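Local coordinates for Nadp(h)-dependent ketose reductase (Bemisia argentifolii, PDB 1E3J), which probably interconverts fructose and sorbitol with NADP(H) as coenzyme, as a zinc-dependent member of the medium-chain alcohol dehydrogenase family, at residues V215-V219 / R232-I237; N124-Y128 / L325-V329. One frame throughout, in Å; residues are numbered along the deposited sequence. Where two conformers were deposited one is given.

Interaction 1 (V215-V219 / R232-I237)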
ATOM      1  N   VAL A 215     -18.757  16.106 -16.685  1.00 45.88           N
ATOM      2  CA  VAL A 215     -20.170  16.334 -16.501  1.00 44.38           C
ATOM      3  C   VAL A 215     -20.315  17.362 -15.385  1.00 46.56           C
ATOM      4  O   VAL A 215     -19.565  17.301 -14.407  1.00 46.43           O
ATOM      5  CB  VAL A 215     -20.886  15.067 -16.028  1.00 46.58           C
ATOM      6  CG1 VAL A 215     -22.379  15.346 -15.935  1.00 44.32           C
ATOM      7  CG2 VAL A 215     -20.590  13.885 -16.941  1.00 43.36           C
ATOM      8  N   THR A 216     -21.244  18.307 -15.528  1.00 46.21           N
ATOM      9  CA  THR A 216     -21.515  19.296 -14.486  1.00 48.08           C
ATOM     10  C   THR A 216     -23.024  19.276 -14.184  1.00 48.39           C
ATOM     11  O   THR A 216     -23.825  19.003 -15.061  1.00 48.88           O
ATOM     12  CB  THR A 216     -21.143  20.722 -14.912  1.00 48.61           C
ATOM     13  OG1 THR A 216     -21.915  21.084 -16.060  1.00 52.23           O
ATOM     14  CG2 THR A 216     -19.667  20.817 -15.253  1.00 51.18           C
ATOM     15  N   LEU A 217     -23.410  19.565 -12.949  1.00 47.42           N
ATOM     16  CA  LEU A 217     -24.820  19.565 -12.590  1.00 48.21           C
ATOM     17  C   LEU A 217     -25.113  20.648 -11.580  1.00 48.40           C
ATOM     18  O   LEU A 217     -24.359  20.817 -10.615  1.00 47.11           O
ATOM     19  CB  LEU A 217     -25.205  18.242 -11.963  1.00 48.46           C
ATOM     20  CG  LEU A 217     -25.018  17.035 -12.855  1.00 50.00           C
ATOM     21  CD1 LEU A 217     -24.942  15.797 -12.002  1.00 48.64           C
ATOM     22  CD2 LEU A 217     -26.167  16.968 -13.856  1.00 49.79           C
ATOM     23  N   VAL A 218     -26.190  21.394 -11.807  1.00 48.49           N
ATOM     24  CA  VAL A 218     -26.573  22.422 -10.856  1.00 47.78           C
ATOM     25  C   VAL A 218     -27.278  21.641  -9.756  1.00 47.82           C
ATOM     26  O   VAL A 218     -28.231  20.913 -10.013  1.00 48.88           O
ATOM     27  CB  VAL A 218     -27.509  23.464 -11.475  1.00 48.56           C
ATOM     28  CG1 VAL A 218     -27.868  24.529 -10.439  1.00 46.91           C
ATOM     29  CG2 VAL A 218     -26.813  24.131 -12.646  1.00 48.41           C
ATOM     30  N   VAL A 219     -26.773  21.760  -8.532  1.00 47.97           N
ATOM     31  CA  VAL A 219     -27.329  21.040  -7.401  1.00 47.76           C
ATOM     32  C   VAL A 219     -27.301  21.917  -6.165  1.00 49.23           C
ATOM     33  O   VAL A 219     -26.292  22.537  -5.858  1.00 50.84           O
ATOM     34  CB  VAL A 219     -26.493  19.769  -7.148  1.00 49.01           C
ATOM     35  CG1 VAL A 219     -26.885  19.104  -5.843  1.00 48.27           C
ATOM     36  CG2 VAL A 219     -26.671  18.822  -8.313  1.00 48.61           C
ATOM     37  N   ARG A 232     -30.156  12.046 -10.037  0.50 49.06           N
ATOM     38  CA  ARG A 232     -29.732  12.916 -11.108  0.50 48.78           C
ATOM     39  C   ARG A 232     -28.250  12.624 -11.391  0.50 49.94           C
ATOM     40  O   ARG A 232     -27.824  12.511 -12.541  0.50 50.27           O
ATOM     41  CB  ARG A 232     -29.940  14.374 -10.690  0.50 45.99           C
ATOM     42  CG  ARG A 232     -29.523  15.380 -11.739  0.50 44.26           C
ATOM     43  CD  ARG A 232     -30.591  16.451 -11.903  0.50 40.10           C
ATOM     44  NE  ARG A 232     -30.709  17.252 -10.706  0.50 35.02           N
ATOM     45  CZ  ARG A 232     -30.089  18.402 -10.532  0.50 34.07           C
ATOM     46  NH1 ARG A 232     -29.309  18.888 -11.499  0.50 34.39           N
ATOM     47  NH2 ARG A 232     -30.229  19.045  -9.384  0.50 29.63           N
ATOM     48  N   ILE A 233     -27.467  12.478 -10.330  1.00 51.41           N
ATOM     49  CA  ILE A 233     -26.033  12.205 -10.478  1.00 51.70           C
ATOM     50  C   ILE A 233     -25.809  10.791 -11.012  1.00 53.98           C
ATOM     51  O   ILE A 233     -24.965  10.572 -11.878  1.00 55.64           O
ATOM     52  CB  ILE A 233     -25.275  12.337  -9.141  1.00 48.44           C
ATOM     53  CG1 ILE A 233     -25.415  13.754  -8.598  1.00 47.10           C
ATOM     54  CG2 ILE A 233     -23.813  11.945  -9.338  1.00 47.44           C
ATOM     55  CD1 ILE A 233     -25.351  13.865  -7.059  1.00 41.90           C
ATOM     56  N   ARG A 234     -26.552   9.825 -10.498  1.00 56.27           N
ATOM     57  CA  ARG A 234     -26.360   8.455 -10.948  1.00 60.15           C
ATOM     58  C   ARG A 234     -26.692   8.336 -12.420  1.00 60.72           C
ATOM     59  O   ARG A 234     -26.009   7.634 -13.172  1.00 60.65           O
ATOM     60  CB  ARG A 234     -27.240   7.508 -10.140  1.00 62.18           C
ATOM     61  CG  ARG A 234     -26.893   6.033 -10.286  1.00 66.22           C
ATOM     62  CD  ARG A 234     -27.953   5.180  -9.571  1.00 69.68           C
ATOM     63  NE  ARG A 234     -28.097   5.554  -8.159  1.00 70.45           N
ATOM     64  CZ  ARG A 234     -27.614   4.838  -7.146  1.00 72.45           C
ATOM     65  NH1 ARG A 234     -26.960   3.697  -7.384  1.00 71.91           N
ATOM     66  NH2 ARG A 234     -27.762   5.270  -5.894  1.00 72.55           N
ATOM     67  N   SER A 235     -27.718   9.059 -12.844  1.00 61.91           N
ATOM     68  CA  SER A 235     -28.133   8.982 -14.232  1.00 63.90           C
ATOM     69  C   SER A 235     -27.188   9.704 -15.175  1.00 65.03           C
ATOM     70  O   SER A 235     -27.169   9.416 -16.372  1.00 66.78           O
ATOM     71  CB  SER A 235     -29.532   9.564 -14.395  1.00 64.60           C
ATOM     72  OG  SER A 235     -29.454  10.927 -14.766  1.00 67.12           O
ATOM     73  N   ALA A 236     -26.401  10.637 -14.651  1.00 65.01           N
ATOM     74  CA  ALA A 236     -25.482  11.399 -15.487  1.00 64.21           C
ATOM     75  C   ALA A 236     -24.191  10.676 -15.830  1.00 64.98           C
ATOM     76  O   ALA A 236     -23.403  11.144 -16.663  1.00 64.21           O
ATOM     77  CB  ALA A 236     -25.160  12.702 -14.814  1.00 65.02           C
ATOM     78  N   ILE A 237     -23.966   9.532 -15.200  1.00 65.73           N
ATOM     79  CA  ILE A 237     -22.734   8.798 -15.426  1.00 66.21           C
ATOM     80  C   ILE A 237     -22.989   7.316 -15.425  1.00 67.65           C
ATOM     81  O   ILE A 237     -24.123   6.871 -15.280  1.00 67.90           O
ATOM     82  CB  ILE A 237     -21.728   9.078 -14.312  1.00 66.36           C
ATOM     83  CG1 ILE A 237     -22.293   8.594 -12.978  1.00 66.02           C
ATOM     84  CG2 ILE A 237     -21.451  10.563 -14.225  1.00 65.71           C
ATOM     85  CD1 ILE A 237     -21.358   8.840 -11.808  1.00 67.59           C
TER
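Leu217 lies across Ile233, its CD1 4.0 Å from Ile233 CG1, and the same methyl approaches Ala236 CB. Val215 brings CG1 to 4.0 Å from Ala236 CB; a residue as small as alanine lets the strand come close here. Branched aliphatic chains on the strand thus meet the apolar side of the helix.

At the other end of the strand the contact turns polar. The charge of Arg232 is paired mainly with Glu224, through NH2, and arginine suits the place by its length and by its charge opposite that glutamate. In one of two modelled conformers, and hence tentatively, Val218 O is an additional acceptor: Arg232 NH1 and NH2 lie 2.7 and 2.8 Å from Val218 O, which is close to the guanidinium plane. Both bonds are bent, NH1 meeting the oxygen at 141°, as a fork closing on one atom requires. In this conformer Val219 CG2 packs obliquely against the group, 3.7 Å from Arg232 NH2.

The helix runs nearly antiparallel to the strand, at 160°, as in the crossover of a Rossmann fold. Strand 215-218 is an outermost strand of the parallel sheet, hydrogen-bonded to strand 194-199, while Thr216 and Val218 turn to helix 202-210.

Interaction 2 (N124-Y128 / L325-V329)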
ATOM      1  N   ASN A 124       3.347  35.743   4.540  1.00 40.48           N
ATOM      2  CA  ASN A 124       4.215  36.414   3.590  1.00 40.24           C
ATOM      3  C   ASN A 124       3.538  37.492   2.715  1.00 39.60           C
ATOM      4  O   ASN A 124       3.979  37.717   1.582  1.00 37.63           O
ATOM      5  CB  ASN A 124       4.861  35.338   2.706  1.00 41.42           C
ATOM      6  CG  ASN A 124       3.846  34.298   2.247  1.00 43.70           C
ATOM      7  OD1 ASN A 124       2.676  34.641   1.993  1.00 44.06           O
ATOM      8  ND2 ASN A 124       4.277  33.023   2.134  1.00 39.80           N
ATOM      9  N   LEU A 125       2.460  38.115   3.203  1.00 37.58           N
ATOM     10  CA  LEU A 125       1.807  39.159   2.419  1.00 39.11           C
ATOM     11  C   LEU A 125       2.582  40.376   2.864  1.00 38.72           C
ATOM     12  O   LEU A 125       2.171  41.073   3.763  1.00 40.25           O
ATOM     13  CB  LEU A 125       0.316  39.297   2.771  1.00 40.26           C
ATOM     14  CG  LEU A 125      -0.444  40.394   1.988  1.00 41.45           C
ATOM     15  CD1 LEU A 125      -0.363  40.114   0.479  1.00 38.58           C
ATOM     16  CD2 LEU A 125      -1.903  40.464   2.433  1.00 41.49           C
ATOM     17  N   ALA A 126       3.750  40.556   2.259  1.00 38.02           N
ATOM     18  CA  ALA A 126       4.684  41.625   2.572  1.00 39.67           C
ATOM     19  C   ALA A 126       5.568  41.723   1.331  1.00 40.94           C
ATOM     20  O   ALA A 126       5.459  40.875   0.437  1.00 40.58           O
ATOM     21  CB  ALA A 126       5.536  41.240   3.771  1.00 38.50           C
ATOM     22  N   ARG A 127       6.445  42.721   1.285  1.00 40.81           N
ATOM     23  CA  ARG A 127       7.302  42.910   0.111  1.00 42.96           C
ATOM     24  C   ARG A 127       8.439  41.925   0.148  1.00 41.41           C
ATOM     25  O   ARG A 127       8.918  41.475  -0.887  1.00 39.87           O
ATOM     26  CB  ARG A 127       7.934  44.322   0.072  1.00 45.03           C
ATOM     27  CG  ARG A 127       6.966  45.494   0.082  1.00 47.32           C
ATOM     28  CD  ARG A 127       6.472  45.913  -1.321  1.00 50.32           C
ATOM     29  NE  ARG A 127       5.689  47.162  -1.236  1.00 52.48           N
ATOM     30  CZ  ARG A 127       4.642  47.445  -2.006  1.00 53.76           C
ATOM     31  NH1 ARG A 127       4.244  46.585  -2.939  1.00 53.70           N
ATOM     32  NH2 ARG A 127       3.957  48.566  -1.816  1.00 54.37           N
ATOM     33  N   TYR A 128       8.905  41.658   1.355  1.00 40.95           N
ATOM     34  CA  TYR A 128      10.003  40.745   1.562  1.00 44.55           C
ATOM     35  C   TYR A 128       9.656  39.678   2.569  1.00 43.86           C
ATOM     36  O   TYR A 128       8.913  39.923   3.522  1.00 45.51           O
ATOM     37  CB  TYR A 128      11.246  41.480   2.028  1.00 44.81           C
ATOM     38  CG  TYR A 128      11.851  42.301   0.947  1.00 49.82           C
ATOM     39  CD1 TYR A 128      12.733  41.731   0.029  1.00 50.82           C
ATOM     40  CD2 TYR A 128      11.502  43.643   0.783  1.00 50.66           C
ATOM     41  CE1 TYR A 128      13.250  42.479  -1.031  1.00 53.40           C
ATOM     42  CE2 TYR A 128      12.018  44.397  -0.282  1.00 52.82           C
ATOM     43  CZ  TYR A 128      12.888  43.814  -1.180  1.00 52.82           C
ATOM     44  OH  TYR A 128      13.406  44.561  -2.223  1.00 54.86           O
ATOM     45  N   LEU A 325      -0.756  45.253  -3.264  1.00 44.10           N
ATOM     46  CA  LEU A 325      -0.626  45.123  -1.828  1.00 45.41           C
ATOM     47  C   LEU A 325      -1.323  46.291  -1.106  1.00 48.25           C
ATOM     48  O   LEU A 325      -1.976  46.110  -0.062  1.00 47.50           O
ATOM     49  CB  LEU A 325       0.864  45.040  -1.473  1.00 42.40           C
ATOM     50  CG  LEU A 325       1.230  44.908   0.003  1.00 44.56           C
ATOM     51  CD1 LEU A 325       0.578  43.668   0.627  1.00 45.51           C
ATOM     52  CD2 LEU A 325       2.743  44.837   0.133  1.00 45.27           C
ATOM     53  N   GLU A 326      -1.223  47.494  -1.666  1.00 49.57           N
ATOM     54  CA  GLU A 326      -1.878  48.639  -1.026  1.00 51.10           C
ATOM     55  C   GLU A 326      -3.404  48.431  -0.872  1.00 49.62           C
ATOM     56  O   GLU A 326      -4.019  48.980   0.036  1.00 48.88           O
ATOM     57  CB  GLU A 326      -1.593  49.930  -1.822  1.00 52.64           C
ATOM     58  CG  GLU A 326      -0.098  50.322  -1.922  1.00 55.89           C
ATOM     59  CD  GLU A 326       0.688  49.522  -2.986  1.00 60.15           C
ATOM     60  OE1 GLU A 326       0.128  48.587  -3.616  1.00 61.39           O
ATOM     61  OE2 GLU A 326       1.885  49.829  -3.191  1.00 60.18           O
ATOM     62  N   GLN A 327      -4.018  47.640  -1.751  1.00 47.95           N
ATOM     63  CA  GLN A 327      -5.463  47.416  -1.674  1.00 47.70           C
ATOM     64  C   GLN A 327      -5.877  46.114  -0.972  1.00 46.23           C
ATOM     65  O   GLN A 327      -6.981  45.604  -1.192  1.00 45.77           O
ATOM     66  CB  GLN A 327      -6.076  47.445  -3.078  1.00 49.83           C
ATOM     67  CG  GLN A 327      -6.506  48.818  -3.556  1.00 54.89           C
ATOM     68  CD  GLN A 327      -5.321  49.753  -3.785  1.00 58.37           C
ATOM     69  OE1 GLN A 327      -4.503  49.550  -4.700  1.00 58.92           O
ATOM     70  NE2 GLN A 327      -5.215  50.790  -2.946  1.00 58.53           N
ATOM     71  N   THR A 328      -4.999  45.596  -0.121  1.00 44.54           N
ATOM     72  CA  THR A 328      -5.258  44.359   0.595  1.00 45.54           C
ATOM     73  C   THR A 328      -6.629  44.290   1.255  1.00 45.43           C
ATOM     74  O   THR A 328      -7.333  43.276   1.133  1.00 43.08           O
ATOM     75  CB  THR A 328      -4.165  44.108   1.675  1.00 45.66           C
ATOM     76  OG1 THR A 328      -2.933  43.791   1.029  1.00 46.90           O
ATOM     77  CG2 THR A 328      -4.557  42.951   2.582  1.00 46.33           C
ATOM     78  N   VAL A 329      -7.024  45.351   1.956  1.00 46.87           N
ATOM     79  CA  VAL A 329      -8.333  45.326   2.623  1.00 48.98           C
ATOM     80  C   VAL A 329      -9.459  45.160   1.618  1.00 49.53           C
ATOM     81  O   VAL A 329     -10.433  44.430   1.856  1.00 51.57           O
ATOM     82  CB  VAL A 329      -8.569  46.576   3.476  1.00 49.72           C
ATOM     83  CG1 VAL A 329     -10.029  46.609   3.962  1.00 49.58           C
ATOM     84  CG2 VAL A 329      -7.609  46.554   4.656  1.00 49.13           C
TER
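An inverse gamma turn centred on Leu125 meets the 3-10 turn and the first residue, Thr328, of helix 328-337, and the meeting is built round two leucines. The side chains of Leu125 and Leu325 run alongside one another in opposing directions, with Leu125 CD1 3.7 Å from Leu325 CD1. The other branch of Leu125 points at the helix start: Leu125 CD2 meets Thr328 CG2 tip to tip at 3.6 Å. Branched aliphatic chains suit this buried place, since each leucine can serve two neighbours with its two methyls.

Thr328 is held in turn by its own segment. Thr328 OG1 donates to Leu325 O at 2.7 Å, arriving in the carbonyl plane on a lone pair, and Thr328 N bonds to the same oxygen. The side chain thus satisfies its polar end while CG2, anti to the backbone N (chi1 -70° for OG1), is presented to Leu125.

In the fold, the segment 124-128 leads into strand 128-132 of the GroES-like catalytic domain, and helix 328-337 follows strand 319-324 of the same mixed sheet. Leu125 also packs on Val38 and Ile64, and its side chain lies about 8 Å from that of His66, which with Cys41 and Glu67 binds one of the two zinc ions.

Toward the surface the contact becomes ionic, and long, oppositely charged chains suit this partly exposed border because they can reach one another across it. Arg127 NH2 makes a salt bridge and hydrogen bond to Glu326 OE2 at 2.8 Å, fairly straight at 157°. The oxygen lies in the guanidinium plane, but the nitrogen approaches it from above the carboxylate plane, the two groups being turned 54° apart. Leu325 CD2 lies over one face of the guanidinium, offset toward its rim and 3.8 Å from Arg127 NH1, which also bonds to Cys349 O.

In the fold
From the N terminus, the chain first passes 124-128, before strand 128-132, and reaches the partner segment only some 200 residues later, at 325-329. The loop that interaction 2 closes therefore takes in the whole parallel sheet of the Rossmann-type domain, which probably binds the coenzyme, and joins parts of the chain that lead into and out of it. Interaction 1 falls within that loop and is far more local: only 12 residues separate 215-219 from 232-237, and it fixes helix 226-236 to an edge of the parallel sheet. The two do not cross. The centres of interactions 1 and 2 are about 41 Å apart, with the middle of the chain between them.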